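Local coordinates for aldehyde dehydrogenase family protein (Pseudomonas syringae pv. tomato, PDB 6X9L) that oxidises long-chain aliphatic aldehydes with NAD+ as electron acceptor, and is held here with NAD+ and octanal bound, at residues I34-P39 with L186-A191; E94-A99 with M114-A119; L102-A107 with N159-Q164. The protein carries 1 engineered substitution. All blocks are in the same frame, centred on the assembly; numbering follows the deposited sequence.

Contact 1 of 3, residues I34-P39 with L186-A191; sequences IAVVNP and LSPLSA
Val36 meets the first turn of helix 188-201 with both of its methyl groups, which divide the work between two residues. CG2 and the ring of Pro188 reach toward each other, with Val36 CG2 3.5 Å from Pro188 CG. With CG1 anti to the backbone N (chi1 -178°), the fork of the valine opens toward the helix. CG1 therefore also slides alongside the leucine, where Val36 CG1 lies 4.0 Å from Leu189 CD1. The second leucine branch completes the grip, since Leu189 CD2 comes to 4.2 Å from Val36 CG2. A beta-branched residue suits this place in an extended strand: its short forked end fits between a proline ring and a leucine, whereas the proline suits the start of a helix, where its missing N-H costs no helical bond.

The two elements belong to different parts of the fold. Val36 sits in a two-stranded hairpin, with backbone bonds to strand 43-49, while helix 188-201 is the crossover joining parallel strands 178-182 and 208-210, a beta-alpha-beta unit of the Rossmann-like dinucleotide-binding domain of aldehyde dehydrogenases. Lys182 and Glu185, which bind NAD+, lie in the run leading to that helix, and the side chain of Pro188 is about 6 Å from that of Glu185.

Away from Val36 the contact loosens quickly. Ala35 and Leu186 are exposed, and the neighbouring Val37 is partly open to solvent; none of the three packs across this contact. On the inner side, by contrast, Glu103 of helix 93-104 covers Pro188.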
loop_
_atom_site.group_PDB
_atom_site.type_symbol
_atom_site.label_atom_id
_atom_site.label_comp_id
_atom_site.label_asym_id
_atom_site.label_seq_id
_atom_site.Cartn_x
_atom_site.Cartn_y
_atom_site.Cartn_z
ATOM N N ILE A 34 -15.786 -17.644 24.057
ATOM C CA ILE A 34 -14.367 -17.943 23.979
ATOM C C ILE A 34 -13.827 -17.880 25.399
ATOM O O ILE A 34 -13.922 -16.838 26.060
ATOM C CB ILE A 34 -13.624 -16.977 23.040
ATOM C CG1 ILE A 34 -14.256 -16.983 21.651
ATOM C CG2 ILE A 34 -12.173 -17.373 22.902
ATOM C CD1 ILE A 34 -13.549 -16.090 20.658
ATOM N N ALA A 35 -13.306 -18.999 25.875
ATOM C CA ALA A 35 -12.652 -19.032 27.172
ATOM C C ALA A 35 -11.272 -18.369 27.088
ATOM O O ALA A 35 -10.574 -18.481 26.077
ATOM C CB ALA A 35 -12.538 -20.484 27.648
ATOM N N VAL A 36 -10.887 -17.650 28.144
ATOM C CA VAL A 36 -9.580 -16.992 28.226
ATOM C C VAL A 36 -8.753 -17.686 29.302
ATOM O O VAL A 36 -9.214 -17.850 30.444
ATOM C CB VAL A 36 -9.711 -15.491 28.532
ATOM C CG1 VAL A 36 -8.322 -14.814 28.555
ATOM C CG2 VAL A 36 -10.702 -14.799 27.546
ATOM N N VAL A 37 -7.527 -18.079 28.952
ATOM C CA VAL A 37 -6.676 -18.876 29.833
ATOM C C VAL A 37 -5.536 -18.013 30.347
ATOM O O VAL A 37 -4.850 -17.337 29.566
ATOM C CB VAL A 37 -6.128 -20.130 29.123
ATOM C CG1 VAL A 37 -5.211 -20.921 30.052
ATOM C CG2 VAL A 37 -7.275 -21.006 28.646
ATOM N N ASN A 38 -5.335 -18.038 31.659
ATOM C CA ASN A 38 -4.132 -17.480 32.267
ATOM C C ASN A 38 -2.940 -18.369 31.934
ATOM O O ASN A 38 -2.904 -19.529 32.363
ATOM C CB ASN A 38 -4.299 -17.373 33.780
ATOM C CG ASN A 38 -3.068 -16.821 34.468
ATOM O OD1 ASN A 38 -1.963 -16.795 33.901
ATOM N ND2 ASN A 38 -3.249 -16.359 35.699
ATOM N N PRO A 39 -1.934 -17.873 31.214
ATOM C CA PRO A 39 -0.810 -18.744 30.857
ATOM C C PRO A 39 0.008 -19.170 32.048
ATOM O O PRO A 39 0.691 -20.198 31.961
ATOM C CB PRO A 39 0.019 -17.880 29.897
ATOM C CG PRO A 39 -0.384 -16.441 30.185
ATOM C CD PRO A 39 -1.599 -16.449 31.075
ATOM N N LEU A 186 -6.834 -14.274 22.157
ATOM C CA LEU A 186 -5.981 -14.700 23.262
ATOM C C LEU A 186 -5.528 -13.544 24.154
ATOM O O LEU A 186 -4.733 -13.759 25.069
ATOM C CB LEU A 186 -4.768 -15.463 22.713
ATOM C CG LEU A 186 -5.198 -16.623 21.799
ATOM C CD1 LEU A 186 -4.152 -17.003 20.755
ATOM C CD2 LEU A 186 -5.546 -17.817 22.651
ATOM N N SER A 187 -6.020 -12.334 23.933
ATOM C CA SER A 187 -5.737 -11.225 24.843
ATOM C C SER A 187 -6.897 -10.236 24.800
ATOM O O SER A 187 -6.712 -9.040 24.553
ATOM C CB SER A 187 -4.412 -10.542 24.488
ATOM O OG SER A 187 -4.443 -10.004 23.177
ATOM N N PRO A 188 -8.098 -10.698 25.046
ATOM C CA PRO A 188 -9.268 -9.829 24.890
ATOM C C PRO A 188 -9.573 -8.961 26.097
ATOM O O PRO A 188 -10.325 -7.992 25.971
ATOM C CB PRO A 188 -10.392 -10.832 24.667
ATOM C CG PRO A 188 -9.970 -11.980 25.545
ATOM C CD PRO A 188 -8.468 -12.063 25.446
ATOM N N LEU A 189 -9.018 -9.287 27.265
ATOM C CA LEU A 189 -9.455 -8.628 28.493
ATOM C C LEU A 189 -9.021 -7.164 28.539
ATOM O O LEU A 189 -9.793 -6.296 28.976
ATOM C CB LEU A 189 -8.924 -9.387 29.705
ATOM C CG LEU A 189 -9.294 -10.866 29.638
ATOM C CD1 LEU A 189 -8.817 -11.616 30.886
ATOM C CD2 LEU A 189 -10.786 -11.026 29.383
ATOM N N SER A 190 -7.787 -6.875 28.111
ATOM C CA SER A 190 -7.299 -5.504 28.151
ATOM C C SER A 190 -7.988 -4.655 27.096
ATOM O O SER A 190 -8.296 -3.481 27.338
ATOM C CB SER A 190 -5.771 -5.480 27.988
ATOM O OG SER A 190 -5.317 -6.060 26.767
ATOM N N ALA A 191 -8.279 -5.240 25.935
ATOM C CA ALA A 191 -9.114 -4.554 24.958
ATOM C C ALA A 191 -10.473 -4.185 25.560
ATOM O O ALA A 191 -10.989 -3.088 25.320
ATOM C CB ALA A 191 -9.272 -5.429 23.708
#

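Contact 2 of 3, residues E94-A99 with M114-A119; sequences EELAQA and MQVPLA
Val116 presses one methyl group against the backbone of helix 93-104 at Leu96 and Ala97, and this apolar contact carries the whole meeting. Val116 CG2 is 3.7 Å from Ala97 N, 4.0 Å from Ala97 CB and 4.1 Å from Leu96 CB. The small alanine suits the spot, because a side chain of one methyl lets the valine come down close to the main chain. Having CG1 anti to its own backbone N (chi1 179°), Val116 turns CG2 to that surface, while Ile100 and Lys93 touch it from the same helix. Leu96 also packs on Leu162 of helix 161-174.

Polar bonding runs beside this patch. One helical turn apart, Gln98 NE2 donates to Glu94 OE2 over 3.0 Å, with an N-H...O angle of 156° and an approach from above the carboxylate plane, 42° out of it. Glu94 OE1 forms a salt bridge with Arg112 of helix 108-115, so the carboxylate has an amide partner on one oxygen and a charged one on the other.

Val116 lies at the junction between helices 108-115 and 117-129 and packs that junction on helix 93-104; two residues later, Leu118 lines the octanal pocket of the aldehyde dehydrogenase fold.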
loop_
_atom_site.group_PDB
_atom_site.type_symbol
_atom_site.label_atom_id
_atom_site.label_comp_id
_atom_site.label_asym_id
_atom_site.label_seq_id
_atom_site.Cartn_x
_atom_site.Cartn_y
_atom_site.Cartn_z
ATOM N N GLU A 94 -2.515 0.950 36.188
ATOM C CA GLU A 94 -2.368 -0.233 37.032
ATOM C C GLU A 94 -3.432 -1.277 36.717
ATOM O O GLU A 94 -3.141 -2.478 36.662
ATOM C CB GLU A 94 -2.433 0.153 38.505
ATOM C CG GLU A 94 -2.498 -1.034 39.452
ATOM C CD GLU A 94 -1.220 -1.877 39.496
ATOM O OE1 GLU A 94 -0.212 -1.509 38.849
ATOM O OE2 GLU A 94 -1.233 -2.911 40.205
ATOM N N GLU A 95 -4.676 -0.838 36.525
ATOM C CA GLU A 95 -5.730 -1.756 36.127
ATOM C C GLU A 95 -5.400 -2.394 34.786
ATOM O O GLU A 95 -5.629 -3.595 34.578
ATOM C CB GLU A 95 -7.071 -1.020 36.066
ATOM C CG GLU A 95 -7.563 -0.456 37.408
ATOM C CD GLU A 95 -6.641 0.619 38.005
ATOM O OE1 GLU A 95 -6.065 1.422 37.237
ATOM O OE2 GLU A 95 -6.485 0.658 39.247
ATOM N N LEU A 96 -4.835 -1.603 33.868
ATOM C CA LEU A 96 -4.489 -2.113 32.550
ATOM C C LEU A 96 -3.296 -3.072 32.612
ATOM O O LEU A 96 -3.277 -4.093 31.912
ATOM C CB LEU A 96 -4.210 -0.943 31.612
ATOM C CG LEU A 96 -5.372 -0.044 31.180
ATOM C CD1 LEU A 96 -4.809 1.253 30.605
ATOM C CD2 LEU A 96 -6.245 -0.724 30.162
ATOM N N ALA A 97 -2.290 -2.771 33.442
ATOM C CA ALA A 97 -1.150 -3.682 33.556
ATOM C C ALA A 97 -1.574 -5.025 34.136
ATOM O O ALA A 97 -1.036 -6.071 33.758
ATOM C CB ALA A 97 -0.042 -3.064 34.411
ATOM N N GLN A 98 -2.543 -5.024 35.050
ATOM C CA GLN A 98 -2.969 -6.291 35.643
ATOM C C GLN A 98 -3.740 -7.163 34.648
ATOM O O GLN A 98 -3.612 -8.392 34.676
ATOM C CB GLN A 98 -3.791 -6.014 36.897
ATOM C CG GLN A 98 -2.968 -5.339 37.997
ATOM C CD GLN A 98 -2.236 -6.328 38.887
ATOM O OE1 GLN A 98 -2.521 -7.529 38.878
ATOM N NE2 GLN A 98 -1.276 -5.827 39.664
ATOM N N ALA A 99 -4.524 -6.555 33.756
ATOM C CA ALA A 99 -5.276 -7.335 32.777
ATOM C C ALA A 99 -4.354 -7.915 31.691
ATOM O O ALA A 99 -4.505 -9.078 31.295
ATOM C CB ALA A 99 -6.394 -6.474 32.175
ATOM N N MET A 114 6.371 -0.900 30.647
ATOM C CA MET A 114 6.492 -0.797 29.203
ATOM C C MET A 114 5.221 -1.134 28.450
ATOM O O MET A 114 4.791 -0.371 27.576
ATOM C CB MET A 114 7.628 -1.690 28.728
ATOM C CG MET A 114 8.952 -0.963 28.687
ATOM S SD MET A 114 10.175 -2.010 27.905
ATOM C CE MET A 114 9.986 -3.487 28.912
ATOM N N GLN A 115 4.633 -2.286 28.770
ATOM C CA GLN A 115 3.397 -2.718 28.128
ATOM C C GLN A 115 2.341 -1.604 28.107
ATOM O O GLN A 115 1.689 -1.380 27.077
ATOM C CB GLN A 115 2.888 -3.973 28.844
ATOM C CG GLN A 115 1.943 -4.860 28.042
ATOM C CD GLN A 115 2.613 -5.649 26.921
ATOM O OE1 GLN A 115 2.163 -5.599 25.782
ATOM N NE2 GLN A 115 3.657 -6.404 27.245
ATOM N N VAL A 116 2.177 -0.871 29.211
ATOM C CA VAL A 116 1.209 0.232 29.247
ATOM C C VAL A 116 1.822 1.562 28.808
ATOM O O VAL A 116 1.270 2.230 27.928
ATOM C CB VAL A 116 0.582 0.383 30.643
ATOM C CG1 VAL A 116 -0.403 1.550 30.654
ATOM C CG2 VAL A 116 -0.100 -0.910 31.053
ATOM N N PRO A 117 2.932 2.004 29.401
ATOM C CA PRO A 117 3.462 3.337 29.046
ATOM C C PRO A 117 3.822 3.495 27.580
ATOM O O PRO A 117 3.615 4.574 27.012
ATOM C CB PRO A 117 4.694 3.473 29.941
ATOM C CG PRO A 117 4.386 2.611 31.135
ATOM C CD PRO A 117 3.590 1.439 30.599
ATOM N N LEU A 118 4.373 2.470 26.942
ATOM C CA LEU A 118 4.679 2.618 25.525
ATOM C C LEU A 118 3.402 2.772 24.708
ATOM O O LEU A 118 3.360 3.562 23.758
ATOM C CB LEU A 118 5.525 1.439 25.045
ATOM C CG LEU A 118 6.861 1.387 25.790
ATOM C CD1 LEU A 118 7.918 0.630 24.992
ATOM C CD2 LEU A 118 7.362 2.782 26.101
ATOM N N ALA A 119 2.335 2.061 25.092
ATOM C CA ALA A 119 1.033 2.254 24.459
ATOM C C ALA A 119 0.516 3.684 24.672
ATOM O O ALA A 119 0.024 4.330 23.732
ATOM C CB ALA A 119 0.030 1.223 24.995
#

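Contact 3 of 3, residues L102-A107 with N159-Q164; sequences LEMGAA and NWPLYQ. With NAD (nicotinamide-adenine-dinucleotide), chain D; OYA (octanal), chain C.
Glu103 and Met104 both place CG between the backbone N and the carbonyl carbon, and this turns their side chains onto Pro161 and Asn159. Beyond CG the glutamate runs extended and slides past the proline in the opposite direction, so that Glu103 OE2 is 3.6 Å from Pro161 CG. Met104 instead folds at both later torsions (chi2 76°, chi3 58°), which swings its methyl to Asn159: Met104 CE lies 3.5 Å from Asn159 O. That flexible chain suits a methionine to filling an uneven site, and its CG rests 4.2 Å from Pro161 CG.

The contact joins the end of helix 93-104 to the start of helix 161-174, which follows the first long strand, 143-155, of the Rossmann-like coenzyme domain. Residues 159-164 border the bound NAD and octanal. Gly105 leaves helical geometry with positive phi, a turn made easy by its lack of CB. Trp160 takes the N-cap position of the second helix, and Pro161 follows in its first turn, where no backbone N-H is needed.

The Glu103 carboxylate accepts a hydrogen bond from Ser190 and a weak one from Leu189 N, while Asn159 ND2 bonds to Gln289 O and Asn159 O is bonded by Asn286. Asn159 faces both bound molecules, a placement consistent with the oxyanion-hole asparagine of aldehyde dehydrogenases, although 3.8 Å from its ND2 to octanal OAB is too long for a hydrogen bond; the aldehyde is hydrogen-bonded to N of the engineered Ala291. One face of the Trp160 ring packs against the octanal chain, whose C11 lies over it but displaced toward the rim, 3.6 Å from CZ2. Gln164 brings its amide to the edge of the nicotinamide ring, the two planes nearly perpendicular, with Gln164 NE2 3.2 Å from NAD C5N.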
loop_
_atom_site.group_PDB
_atom_site.type_symbol
_atom_site.label_atom_id
_atom_site.label_comp_id
_atom_site.label_asym_id
_atom_site.label_seq_id
_atom_site.Cartn_x
_atom_site.Cartn_y
_atom_site.Cartn_z
ATOM N N LEU A 102 -2.568 -10.761 33.287
ATOM C CA LEU A 102 -3.477 -11.884 33.493
ATOM C C LEU A 102 -3.702 -12.670 32.204
ATOM O O LEU A 102 -3.678 -13.911 32.207
ATOM C CB LEU A 102 -4.814 -11.388 34.041
ATOM C CG LEU A 102 -5.804 -12.520 34.315
ATOM C CD1 LEU A 102 -5.297 -13.334 35.474
ATOM C CD2 LEU A 102 -7.220 -11.998 34.581
ATOM N N GLU A 103 -3.896 -11.963 31.082
ATOM C CA GLU A 103 -4.336 -12.634 29.865
ATOM C C GLU A 103 -3.175 -13.258 29.100
ATOM O O GLU A 103 -3.332 -14.350 28.550
ATOM C CB GLU A 103 -5.114 -11.670 28.974
ATOM C CG GLU A 103 -4.359 -10.412 28.645
ATOM C CD GLU A 103 -5.158 -9.453 27.776
ATOM O OE1 GLU A 103 -6.347 -9.737 27.506
ATOM O OE2 GLU A 103 -4.594 -8.420 27.348
ATOM N N MET A 104 -2.003 -12.605 29.047
ATOM C CA MET A 104 -0.905 -13.165 28.259
ATOM C C MET A 104 0.389 -13.318 29.052
ATOM O O MET A 104 1.456 -13.502 28.456
ATOM C CB MET A 104 -0.640 -12.334 27.004
ATOM C CG MET A 104 -0.558 -10.843 27.228
ATOM S SD MET A 104 0.970 -10.283 27.971
ATOM C CE MET A 104 2.203 -10.874 26.818
ATOM N N GLY A 105 0.323 -13.258 30.377
ATOM C CA GLY A 105 1.443 -13.691 31.185
ATOM C C GLY A 105 2.611 -12.732 31.319
ATOM O O GLY A 105 3.637 -13.123 31.895
ATOM N N ALA A 106 2.497 -11.492 30.834
ATOM C CA ALA A 106 3.588 -10.529 30.979
ATOM C C ALA A 106 3.915 -10.292 32.449
ATOM O O ALA A 106 3.034 -9.957 33.246
ATOM C CB ALA A 106 3.218 -9.200 30.322
ATOM N N ALA A 107 5.190 -10.459 32.801
ATOM C CA ALA A 107 5.653 -10.103 34.138
ATOM C C ALA A 107 5.081 -8.749 34.552
ATOM O O ALA A 107 5.238 -7.756 33.837
ATOM C CB ALA A 107 7.183 -10.070 34.171
ATOM N N ASN A 159 0.708 -10.211 21.884
ATOM C CA ASN A 159 2.005 -10.151 22.563
ATOM C C ASN A 159 2.267 -8.779 23.182
ATOM O O ASN A 159 2.907 -8.675 24.240
ATOM C CB ASN A 159 3.126 -10.501 21.588
ATOM C CG ASN A 159 3.271 -9.471 20.500
ATOM O OD1 ASN A 159 2.271 -9.010 19.932
ATOM N ND2 ASN A 159 4.505 -9.066 20.229
ATOM N N TRP A 160 1.802 -7.720 22.530
ATOM C CA TRP A 160 1.806 -6.366 23.081
ATOM C C TRP A 160 0.397 -5.797 22.917
ATOM O O TRP A 160 0.179 -4.849 22.151
ATOM C CB TRP A 160 2.840 -5.490 22.383
ATOM C CG TRP A 160 4.240 -5.816 22.718
ATOM C CD1 TRP A 160 5.030 -6.783 22.152
ATOM C CD2 TRP A 160 5.047 -5.159 23.694
ATOM N NE1 TRP A 160 6.281 -6.766 22.725
ATOM C CE2 TRP A 160 6.316 -5.779 23.677
ATOM C CE3 TRP A 160 4.825 -4.092 24.575
ATOM C CZ2 TRP A 160 7.359 -5.369 24.512
ATOM C CZ3 TRP A 160 5.864 -3.689 25.406
ATOM C CH2 TRP A 160 7.116 -4.323 25.364
ATOM N N PRO A 161 -0.580 -6.336 23.658
ATOM C CA PRO A 161 -1.990 -6.158 23.247
ATOM C C PRO A 161 -2.472 -4.709 23.267
ATOM O O PRO A 161 -3.001 -4.226 22.252
ATOM C CB PRO A 161 -2.761 -7.051 24.235
ATOM C CG PRO A 161 -1.833 -7.269 25.399
ATOM C CD PRO A 161 -0.431 -7.156 24.877
ATOM N N LEU A 162 -2.300 -3.995 24.386
ATOM C CA LEU A 162 -2.732 -2.604 24.427
ATOM C C LEU A 162 -1.923 -1.754 23.457
ATOM O O LEU A 162 -2.475 -0.947 22.698
ATOM C CB LEU A 162 -2.593 -2.055 25.842
ATOM C CG LEU A 162 -3.199 -0.671 26.006
ATOM C CD1 LEU A 162 -4.676 -0.704 25.643
ATOM C CD2 LEU A 162 -3.017 -0.207 27.427
ATOM N N TYR A 163 -0.600 -1.908 23.502
ATOM C CA TYR A 163 0.312 -1.166 22.642
ATOM C C TYR A 163 -0.052 -1.310 21.154
ATOM O O TYR A 163 -0.063 -0.318 20.411
ATOM C CB TYR A 163 1.734 -1.661 22.945
ATOM C CG TYR A 163 2.891 -1.189 22.072
ATOM C CD1 TYR A 163 3.064 -1.662 20.776
ATOM C CD2 TYR A 163 3.862 -0.328 22.583
ATOM C CE1 TYR A 163 4.136 -1.254 19.999
ATOM C CE2 TYR A 163 4.945 0.081 21.812
ATOM C CZ TYR A 163 5.077 -0.387 20.517
ATOM O OH TYR A 163 6.152 0.020 19.740
ATOM N N GLN A 164 -0.350 -2.534 20.693
ATOM C CA GLN A 164 -0.676 -2.695 19.275
ATOM C C GLN A 164 -2.043 -2.104 18.937
ATOM O O GLN A 164 -2.272 -1.709 17.789
ATOM C CB GLN A 164 -0.622 -4.171 18.852
ATOM C CG GLN A 164 0.684 -4.907 19.121
ATOM C CD GLN A 164 1.880 -4.362 18.338
ATOM O OE1 GLN A 164 1.726 -3.578 17.392
ATOM N NE2 GLN A 164 3.089 -4.787 18.736
HETATM P PA NAD D . -1.793 -14.324 14.101
HETATM O O1A NAD D . -1.304 -14.005 12.733
HETATM O O2A NAD D . -2.039 -15.766 14.320
HETATM O O5B NAD D . -3.117 -13.466 14.463
HETATM C C5B NAD D . -3.113 -12.051 14.409
HETATM C C4B NAD D . -4.553 -11.520 14.362
HETATM O O4B NAD D . -5.176 -11.991 13.185
HETATM C C3B NAD D . -5.422 -12.026 15.506
HETATM O O3B NAD D . -6.316 -10.983 15.871
HETATM C C2B NAD D . -6.200 -13.181 14.900
HETATM O O2B NAD D . -7.463 -13.376 15.500
HETATM C C1B NAD D . -6.388 -12.666 13.500
HETATM N N9A NAD D . -6.523 -13.709 12.492
HETATM C C8A NAD D . -6.019 -14.992 12.498
HETATM N N7A NAD D . -6.350 -15.556 11.311
HETATM C C5A NAD D . -7.044 -14.658 10.573
HETATM C C6A NAD D . -7.609 -14.708 9.308
HETATM N N6A NAD D . -7.378 -15.755 8.517
HETATM N N1A NAD D . -8.250 -13.590 8.818
HETATM C C2A NAD D . -8.336 -12.440 9.567
HETATM N N3A NAD D . -7.773 -12.389 10.825
HETATM C C4A NAD D . -7.147 -13.489 11.306
HETATM O O3 NAD D . -0.773 -13.649 15.150
HETATM P PN NAD D . 0.202 -14.362 16.212
HETATM O O1N NAD D . 1.197 -15.192 15.490
HETATM O O2N NAD D . -0.599 -14.962 17.293
HETATM O O5D NAD D . 0.872 -12.949 16.684
HETATM C C5D NAD D . 2.273 -12.839 16.755
HETATM C C4D NAD D . 2.803 -12.427 15.380
HETATM O O4D NAD D . 2.551 -11.049 15.162
HETATM C C3D NAD D . 4.306 -12.612 15.306
HETATM O O3D NAD D . 4.654 -12.995 13.999
HETATM C C2D NAD D . 4.811 -11.208 15.522
HETATM O O2D NAD D . 6.099 -11.006 14.981
HETATM C C1D NAD D . 3.746 -10.392 14.797
HETATM N N1N NAD D . 3.858 -9.001 15.252
HETATM C C2N NAD D . 4.272 -8.038 14.373
HETATM C C3N NAD D . 4.433 -6.727 14.802
HETATM C C7N NAD D . 4.903 -5.641 13.884
HETATM O O7N NAD D . 4.730 -4.320 14.331
HETATM N N7N NAD D . 5.473 -5.911 12.707
HETATM C C4N NAD D . 4.177 -6.397 16.128
HETATM C C5N NAD D . 3.767 -7.385 17.011
HETATM C C6N NAD D . 3.620 -8.693 16.564
HETATM C C14 OYA C . 11.359 -1.569 23.484
HETATM C C5 OYA C . 10.535 -2.526 22.644
HETATM C C6 OYA C . 9.195 -1.885 22.342
HETATM C C11 OYA C . 8.205 -2.953 21.938
HETATM C C7 OYA C . 8.352 -3.303 20.467
HETATM C C8 OYA C . 7.246 -4.300 20.128
HETATM C C9 OYA C . 7.008 -4.428 18.627
HETATM C C10 OYA C . 7.402 -5.803 18.126
HETATM O OAB OYA C . 6.598 -6.712 18.164
#

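In the fold
All three contacts are made by buried residues, but contact 1 has an open flank, where its hairpin strand meets solvent, whereas contact 3 is nearest the centre of the chain. Contacts 2 and 3 share helix 93-104, in its first half and at its end, and their segments alternate along the sequence; both are nested within the loop closed by contact 1. Contact 1 is purely apolar, and contact 2 is apolar across the helices with polar bonds alongside. Contact 3 mixes carbon packing with polar groups and borders both ligands. Gln115 touching Trp160 and Pro161 joins contacts 2 and 3, and Ser190, resting on Ala99 and bonded to Glu103, ties contact 1 to both.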